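Local coordinates for heme-binding protein A (Haemophilus parasuis 29755, PDB 3TPA) that probably captures glutathione as a periplasmic solute-binding protein of the Pasteurellaceae-specific GbpA family, although it is named for heme, at residues Phe99-Gln104 / Asp160-Tyr165; Phe72-Asn77 / Arg90-Asp95. The protein carries 1 engineered substitution. One frame throughout, in Å; residues are numbered along the deposited sequence.

Interaction 1 (Phe99-Gln104 / Asp160-Tyr165); sequences FSFQRQ and DFLSIY
Two side chains of helix 94-105, Ser100 and Gln104, hold the backbone of the loop 160-165. Ser100 OG accepts from Tyr165 N at 3.0 Å, with an N-H...O angle of 149°; the same hydroxyl is bonded back to Asp96 O, one turn earlier in the helix, which fixes its rotation. One turn further on, Gln104 reaches out with an extended chain, and its NE2 donates to Phe161 O at 3.1 Å, tilted 31° from that carbonyl's plane. A weak bond from NE2 to Ser100 O ties the amide to its own helix, while Gln104 OE1 lies in plane at the edge of the Phe161 ring, 3.7 Å from CD1.

Around these bonds the packing is apolar. Leu162 sets CD2 over one face of the Phe101 ring, a CH-pi contact 4.1 Å from the centroid, and Ile164 CD1 comes to the ring's edge. Phe99, with its ring anti to the backbone N (chi1 174°), brings CE2 to Tyr165 CB, and the Tyr165 hydroxyl goes on to Ser22 OG and Ala24 N. Helix side chains bonded to loop backbone thus join 94-105 to the connection between helices 153-156 and 167-175 in a family 5 solute-binding fold.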
loop_
_atom_site.group_PDB
_atom_site.type_symbol
_atom_site.label_atom_id
_atom_site.label_comp_id
_atom_site.label_asym_id
_atom_site.label_seq_id
_atom_site.Cartn_x
_atom_site.Cartn_y
_atom_site.Cartn_z
ATOM N N PHE A 99 -17.687 -15.213 9.229
ATOM C CA PHE A 99 -16.537 -15.752 9.964
ATOM C C PHE A 99 -15.250 -14.934 9.716
ATOM O O PHE A 99 -14.518 -14.582 10.658
ATOM C CB PHE A 99 -16.297 -17.228 9.580
ATOM C CG PHE A 99 -15.054 -17.819 10.185
ATOM C CD1 PHE A 99 -15.104 -18.474 11.405
ATOM C CD2 PHE A 99 -13.826 -17.707 9.534
ATOM C CE1 PHE A 99 -13.965 -19.011 11.963
ATOM C CE2 PHE A 99 -12.676 -18.246 10.084
ATOM C CZ PHE A 99 -12.743 -18.896 11.302
ATOM N N SER A 100 -14.971 -14.634 8.449
ATOM C CA SER A 100 -13.688 -14.027 8.092
ATOM C C SER A 100 -13.564 -12.602 8.643
ATOM O O SER A 100 -12.505 -12.200 9.109
ATOM C CB SER A 100 -13.508 -14.042 6.576
ATOM O OG SER A 100 -13.640 -15.370 6.086
ATOM N N PHE A 101 -14.664 -11.854 8.597
ATOM C CA PHE A 101 -14.716 -10.517 9.181
ATOM C C PHE A 101 -14.710 -10.578 10.697
ATOM O O PHE A 101 -13.968 -9.846 11.360
ATOM C CB PHE A 101 -15.974 -9.770 8.709
ATOM C CG PHE A 101 -15.811 -9.102 7.373
ATOM C CD1 PHE A 101 -15.638 -7.733 7.290
ATOM C CD2 PHE A 101 -15.779 -9.850 6.204
ATOM C CE1 PHE A 101 -15.484 -7.120 6.066
ATOM C CE2 PHE A 101 -15.618 -9.239 4.979
ATOM C CZ PHE A 101 -15.466 -7.880 4.907
ATOM N N GLN A 102 -15.552 -11.447 11.249
ATOM C CA GLN A 102 -15.783 -11.434 12.690
ATOM C C GLN A 102 -14.607 -11.974 13.511
ATOM O O GLN A 102 -14.397 -11.541 14.632
ATOM C CB GLN A 102 -17.111 -12.132 13.042
ATOM C CG GLN A 102 -18.369 -11.316 12.633
ATOM C CD GLN A 102 -18.351 -9.916 13.179
ATOM O OE1 GLN A 102 -18.304 -8.946 12.427
ATOM N NE2 GLN A 102 -18.388 -9.797 14.496
ATOM N N ARG A 103 -13.831 -12.899 12.954
ATOM C CA ARG A 103 -12.632 -13.372 13.639
ATOM C C ARG A 103 -11.827 -12.145 14.050
ATOM O O ARG A 103 -11.264 -12.075 15.149
ATOM C CB ARG A 103 -11.780 -14.259 12.730
ATOM C CG ARG A 103 -10.481 -14.704 13.384
ATOM C CD ARG A 103 -9.489 -15.315 12.398
ATOM N NE ARG A 103 -8.294 -15.755 13.113
ATOM C CZ ARG A 103 -7.330 -16.500 12.597
ATOM N NH1 ARG A 103 -7.392 -16.912 11.335
ATOM N NH2 ARG A 103 -6.303 -16.838 13.358
ATOM N N GLN A 104 -11.836 -11.160 13.161
ATOM C CA GLN A 104 -11.066 -9.948 13.326
ATOM C C GLN A 104 -11.748 -8.920 14.219
ATOM O O GLN A 104 -11.121 -8.385 15.118
ATOM C CB GLN A 104 -10.754 -9.340 11.950
ATOM C CG GLN A 104 -10.111 -10.377 10.992
ATOM C CD GLN A 104 -9.499 -9.754 9.767
ATOM O OE1 GLN A 104 -8.749 -8.784 9.852
ATOM N NE2 GLN A 104 -9.807 -10.315 8.608
ATOM N N ASP A 160 -6.107 -7.703 0.729
ATOM C CA ASP A 160 -5.716 -9.074 1.073
ATOM C C ASP A 160 -6.169 -9.577 2.433
ATOM O O ASP A 160 -6.538 -10.754 2.560
ATOM C CB ASP A 160 -4.207 -9.231 0.947
ATOM C CG ASP A 160 -3.725 -8.941 -0.440
ATOM O OD1 ASP A 160 -3.811 -7.775 -0.856
ATOM O OD2 ASP A 160 -3.271 -9.871 -1.115
ATOM N N PHE A 161 -6.132 -8.707 3.444
ATOM C CA PHE A 161 -6.499 -9.099 4.809
ATOM C C PHE A 161 -7.970 -9.525 4.933
ATOM O O PHE A 161 -8.366 -10.200 5.893
ATOM C CB PHE A 161 -6.172 -7.971 5.817
ATOM C CG PHE A 161 -7.179 -6.818 5.855
ATOM C CD1 PHE A 161 -8.077 -6.694 6.914
ATOM C CD2 PHE A 161 -7.171 -5.832 4.881
ATOM C CE1 PHE A 161 -8.951 -5.633 6.985
ATOM C CE2 PHE A 161 -8.062 -4.751 4.940
ATOM C CZ PHE A 161 -8.950 -4.651 5.989
ATOM N N LEU A 162 -8.775 -9.148 3.950
ATOM C CA LEU A 162 -10.191 -9.550 3.954
ATOM C C LEU A 162 -10.479 -10.729 3.017
ATOM O O LEU A 162 -11.586 -10.892 2.518
ATOM C CB LEU A 162 -11.111 -8.335 3.709
ATOM C CG LEU A 162 -11.078 -7.353 4.888
ATOM C CD1 LEU A 162 -11.905 -6.087 4.598
ATOM C CD2 LEU A 162 -11.586 -8.009 6.195
ATOM N N SER A 163 -9.465 -11.560 2.799
ATOM C CA SER A 163 -9.639 -12.827 2.095
ATOM C C SER A 163 -10.657 -13.674 2.833
ATOM O O SER A 163 -10.731 -13.635 4.063
ATOM C CB SER A 163 -8.323 -13.588 2.041
ATOM O OG SER A 163 -7.406 -12.946 1.179
ATOM N N ILE A 164 -11.441 -14.443 2.086
ATOM C CA ILE A 164 -12.501 -15.231 2.703
ATOM C C ILE A 164 -12.015 -16.654 2.964
ATOM O O ILE A 164 -11.645 -17.378 2.029
ATOM C CB ILE A 164 -13.766 -15.241 1.829
ATOM C CG1 ILE A 164 -14.256 -13.808 1.563
ATOM C CG2 ILE A 164 -14.863 -16.086 2.464
ATOM C CD1 ILE A 164 -14.528 -12.998 2.811
ATOM N N TYR A 165 -11.991 -17.017 4.247
ATOM C CA TYR A 165 -11.650 -18.352 4.714
ATOM C C TYR A 165 -12.891 -19.251 4.765
ATOM O O TYR A 165 -14.025 -18.796 4.635
ATOM C CB TYR A 165 -11.121 -18.273 6.141
ATOM C CG TYR A 165 -9.794 -17.561 6.322
ATOM C CD1 TYR A 165 -8.665 -18.254 6.778
ATOM C CD2 TYR A 165 -9.666 -16.204 6.046
ATOM C CE1 TYR A 165 -7.438 -17.598 6.960
ATOM C CE2 TYR A 165 -8.464 -15.551 6.222
ATOM C CZ TYR A 165 -7.353 -16.246 6.678
ATOM O OH TYR A 165 -6.161 -15.568 6.845
#

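Interaction 2 (Phe72-Asn77 / Arg90-Asp95); sequences FYLRQN and RPLNAD
The N-terminus of helix 94-105, with the loop that leads into it, lies over the end of strand 69-74, and Leu74 and Pro91 are the residues that reach across. Leu74 projects toward the helix start; CG lies anti to the carbonyl carbon, and CD1 then runs on anti to CA (chi2 178°), which brings it to the peptide leading into the helix: this methyl is 3.4 Å from Ala94 N and 3.5 Å from Asn93 C. The same carbon meets two apolar side chains, Leu92 CD1 and Ala94 CB, each 4.1 Å away, so a single methyl is wedged against three successive residues of 90-95.

Further along, where the strand has given way to loop, Pro91 CB rests 4.0 Å from Asn77 CA. The two chains run nearly antiparallel here, 165° apart end to end, yet their backbones are joined through a water and not directly. That water donates to Arg75 O at 2.7 Å and to Leu92 O at 3.0 Å, satisfying both carbonyls between the leucine and proline contacts.

Two features shape the helix side. Asn93 is the N-cap; its OD1 accepts a weak bond from Asp95 N, and Asp96 returns a bond by accepting from Asn93 N, the reciprocal half of a capping box. Arg90 folds back so that NH1 donates to Pro91 O, the acceptor lying in the guanidinium plane, and it also pairs with Asp96.

Strand 69-74 sits between strands 53-63 and 141-146 in an antiparallel sheet, and Val142 of the latter touches both Leu74 and Ala94. The helix starts beside the C-terminal end of this central strand, with Lys136 of strand 131-136 bridged to Asp95 and Lys167 of helix 167-175 touching that same aspartate.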
loop_
_atom_site.group_PDB
_atom_site.type_symbol
_atom_site.label_atom_id
_atom_site.label_comp_id
_atom_site.label_asym_id
_atom_site.label_seq_id
_atom_site.Cartn_x
_atom_site.Cartn_y
_atom_site.Cartn_z
ATOM N N PHE A 72 -23.837 -7.407 -0.215
ATOM C CA PHE A 72 -23.090 -8.227 -1.164
ATOM C C PHE A 72 -23.886 -9.467 -1.461
ATOM O O PHE A 72 -24.288 -10.174 -0.544
ATOM C CB PHE A 72 -21.728 -8.626 -0.586
ATOM C CG PHE A 72 -20.838 -7.461 -0.326
ATOM C CD1 PHE A 72 -20.017 -6.962 -1.332
ATOM C CD2 PHE A 72 -20.853 -6.834 0.905
ATOM C CE1 PHE A 72 -19.221 -5.860 -1.100
ATOM C CE2 PHE A 72 -20.062 -5.730 1.145
ATOM C CZ PHE A 72 -19.249 -5.240 0.146
ATOM N N TYR A 73 -24.126 -9.710 -2.745
ATOM C CA TYR A 73 -24.813 -10.920 -3.199
ATOM C C TYR A 73 -23.780 -11.918 -3.722
ATOM O O TYR A 73 -23.123 -11.676 -4.724
ATOM C CB TYR A 73 -25.843 -10.582 -4.285
ATOM C CG TYR A 73 -26.857 -9.561 -3.823
ATOM C CD1 TYR A 73 -27.962 -9.941 -3.076
ATOM C CD2 TYR A 73 -26.696 -8.217 -4.116
ATOM C CE1 TYR A 73 -28.895 -9.005 -2.640
ATOM C CE2 TYR A 73 -27.618 -7.270 -3.685
ATOM C CZ TYR A 73 -28.709 -7.671 -2.947
ATOM O OH TYR A 73 -29.611 -6.726 -2.525
ATOM N N LEU A 74 -23.654 -13.041 -3.030
ATOM C CA LEU A 74 -22.568 -13.979 -3.278
ATOM C C LEU A 74 -22.763 -14.870 -4.509
ATOM O O LEU A 74 -23.839 -15.415 -4.733
ATOM C CB LEU A 74 -22.330 -14.839 -2.036
ATOM C CG LEU A 74 -22.148 -14.102 -0.700
ATOM C CD1 LEU A 74 -21.972 -15.088 0.433
ATOM C CD2 LEU A 74 -20.954 -13.128 -0.744
ATOM N N ARG A 75 -21.699 -14.991 -5.297
ATOM C CA ARG A 75 -21.586 -15.937 -6.417
ATOM C C ARG A 75 -21.953 -17.338 -5.944
ATOM O O ARG A 75 -21.540 -17.760 -4.866
ATOM C CB ARG A 75 -20.120 -15.945 -6.882
ATOM C CG ARG A 75 -19.835 -16.655 -8.170
ATOM C CD ARG A 75 -18.398 -16.352 -8.625
ATOM N NE ARG A 75 -18.160 -14.908 -8.692
ATOM C CZ ARG A 75 -18.501 -14.134 -9.720
ATOM N NH1 ARG A 75 -18.251 -12.830 -9.688
ATOM N NH2 ARG A 75 -19.101 -14.662 -10.781
ATOM N N GLN A 76 -22.701 -18.084 -6.746
ATOM C CA GLN A 76 -23.080 -19.433 -6.319
ATOM C C GLN A 76 -22.134 -20.512 -6.847
ATOM O O GLN A 76 -21.448 -20.305 -7.838
ATOM C CB GLN A 76 -24.524 -19.734 -6.709
ATOM C CG GLN A 76 -25.514 -18.800 -6.059
ATOM C CD GLN A 76 -26.852 -19.451 -5.877
ATOM O OE1 GLN A 76 -27.197 -19.869 -4.777
ATOM N NE2 GLN A 76 -27.619 -19.550 -6.958
ATOM N N ASN A 77 -22.095 -21.647 -6.149
ATOM C CA ASN A 77 -21.357 -22.842 -6.574
ATOM C C ASN A 77 -19.854 -22.650 -6.612
ATOM O O ASN A 77 -19.159 -23.243 -7.439
ATOM C CB ASN A 77 -21.857 -23.363 -7.928
ATOM C CG ASN A 77 -23.332 -23.689 -7.914
ATOM O OD1 ASN A 77 -23.785 -24.578 -7.191
ATOM N ND2 ASN A 77 -24.091 -22.973 -8.718
ATOM N N ARG A 90 -20.129 -28.189 1.172
ATOM C CA ARG A 90 -20.969 -27.145 0.597
ATOM C C ARG A 90 -20.111 -26.053 -0.036
ATOM O O ARG A 90 -18.953 -25.873 0.347
ATOM C CB ARG A 90 -21.855 -26.498 1.680
ATOM C CG ARG A 90 -21.077 -26.004 2.899
ATOM C CD ARG A 90 -21.834 -24.899 3.609
ATOM N NE ARG A 90 -21.088 -24.287 4.708
ATOM C CZ ARG A 90 -20.254 -23.263 4.564
ATOM N NH1 ARG A 90 -20.030 -22.750 3.362
ATOM N NH2 ARG A 90 -19.639 -22.750 5.621
ATOM N N PRO A 91 -20.693 -25.289 -0.977
ATOM C CA PRO A 91 -19.983 -24.153 -1.572
ATOM C C PRO A 91 -19.876 -23.004 -0.587
ATOM O O PRO A 91 -20.546 -22.993 0.451
ATOM C CB PRO A 91 -20.902 -23.722 -2.721
ATOM C CG PRO A 91 -21.936 -24.805 -2.845
ATOM C CD PRO A 91 -22.066 -25.393 -1.486
ATOM N N LEU A 92 -19.040 -22.040 -0.930
ATOM C CA LEU A 92 -18.948 -20.790 -0.202
ATOM C C LEU A 92 -20.341 -20.218 0.084
ATOM O O LEU A 92 -21.229 -20.283 -0.765
ATOM C CB LEU A 92 -18.142 -19.817 -1.057
ATOM C CG LEU A 92 -17.852 -18.340 -0.752
ATOM C CD1 LEU A 92 -18.998 -17.465 -1.144
ATOM C CD2 LEU A 92 -17.421 -18.114 0.673
ATOM N N ASN A 93 -20.536 -19.677 1.287
ATOM C CA ASN A 93 -21.736 -18.912 1.582
ATOM C C ASN A 93 -21.443 -17.805 2.588
ATOM O O ASN A 93 -20.289 -17.552 2.929
ATOM C CB ASN A 93 -22.868 -19.809 2.101
ATOM C CG ASN A 93 -22.559 -20.417 3.452
ATOM O OD1 ASN A 93 -21.702 -19.926 4.184
ATOM N ND2 ASN A 93 -23.261 -21.493 3.791
ATOM N N ALA A 94 -22.500 -17.152 3.054
ATOM C CA ALA A 94 -22.392 -15.990 3.930
ATOM C C ALA A 94 -21.754 -16.317 5.262
ATOM O O ALA A 94 -21.108 -15.451 5.861
ATOM C CB ALA A 94 -23.779 -15.352 4.150
ATOM N N ASP A 95 -21.941 -17.546 5.745
ATOM C CA ASP A 95 -21.282 -17.954 6.999
ATOM C C ASP A 95 -19.765 -17.769 6.908
ATOM O O ASP A 95 -19.126 -17.339 7.868
ATOM C CB ASP A 95 -21.575 -19.423 7.353
ATOM C CG ASP A 95 -22.987 -19.640 7.873
ATOM O OD1 ASP A 95 -23.660 -18.649 8.230
ATOM O OD2 ASP A 95 -23.425 -20.809 7.929
HETATM O O HOH W 1 -20.815 -20.114 -3.696
#

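In the fold
Helix 94-105 is common to both contacts: interaction 2 places its first residues against strand 69-74, and interaction 1 uses its later turns to hold the loop between helices 153-156 and 167-175. Their centres are 14 Å apart, and Ile164 CG2 packs 3.7 Å from Leu92 CD2, so the two contacts touch through these side chains. Interaction 1 is wholly buried and combines direct side-chain bonds to backbone with aromatic packing. Interaction 2 grades from buried leucine and alanine contacts to an exposed rim at Asn77, and its polar link runs through water. Together they join sheet, helix and loop within one lobe.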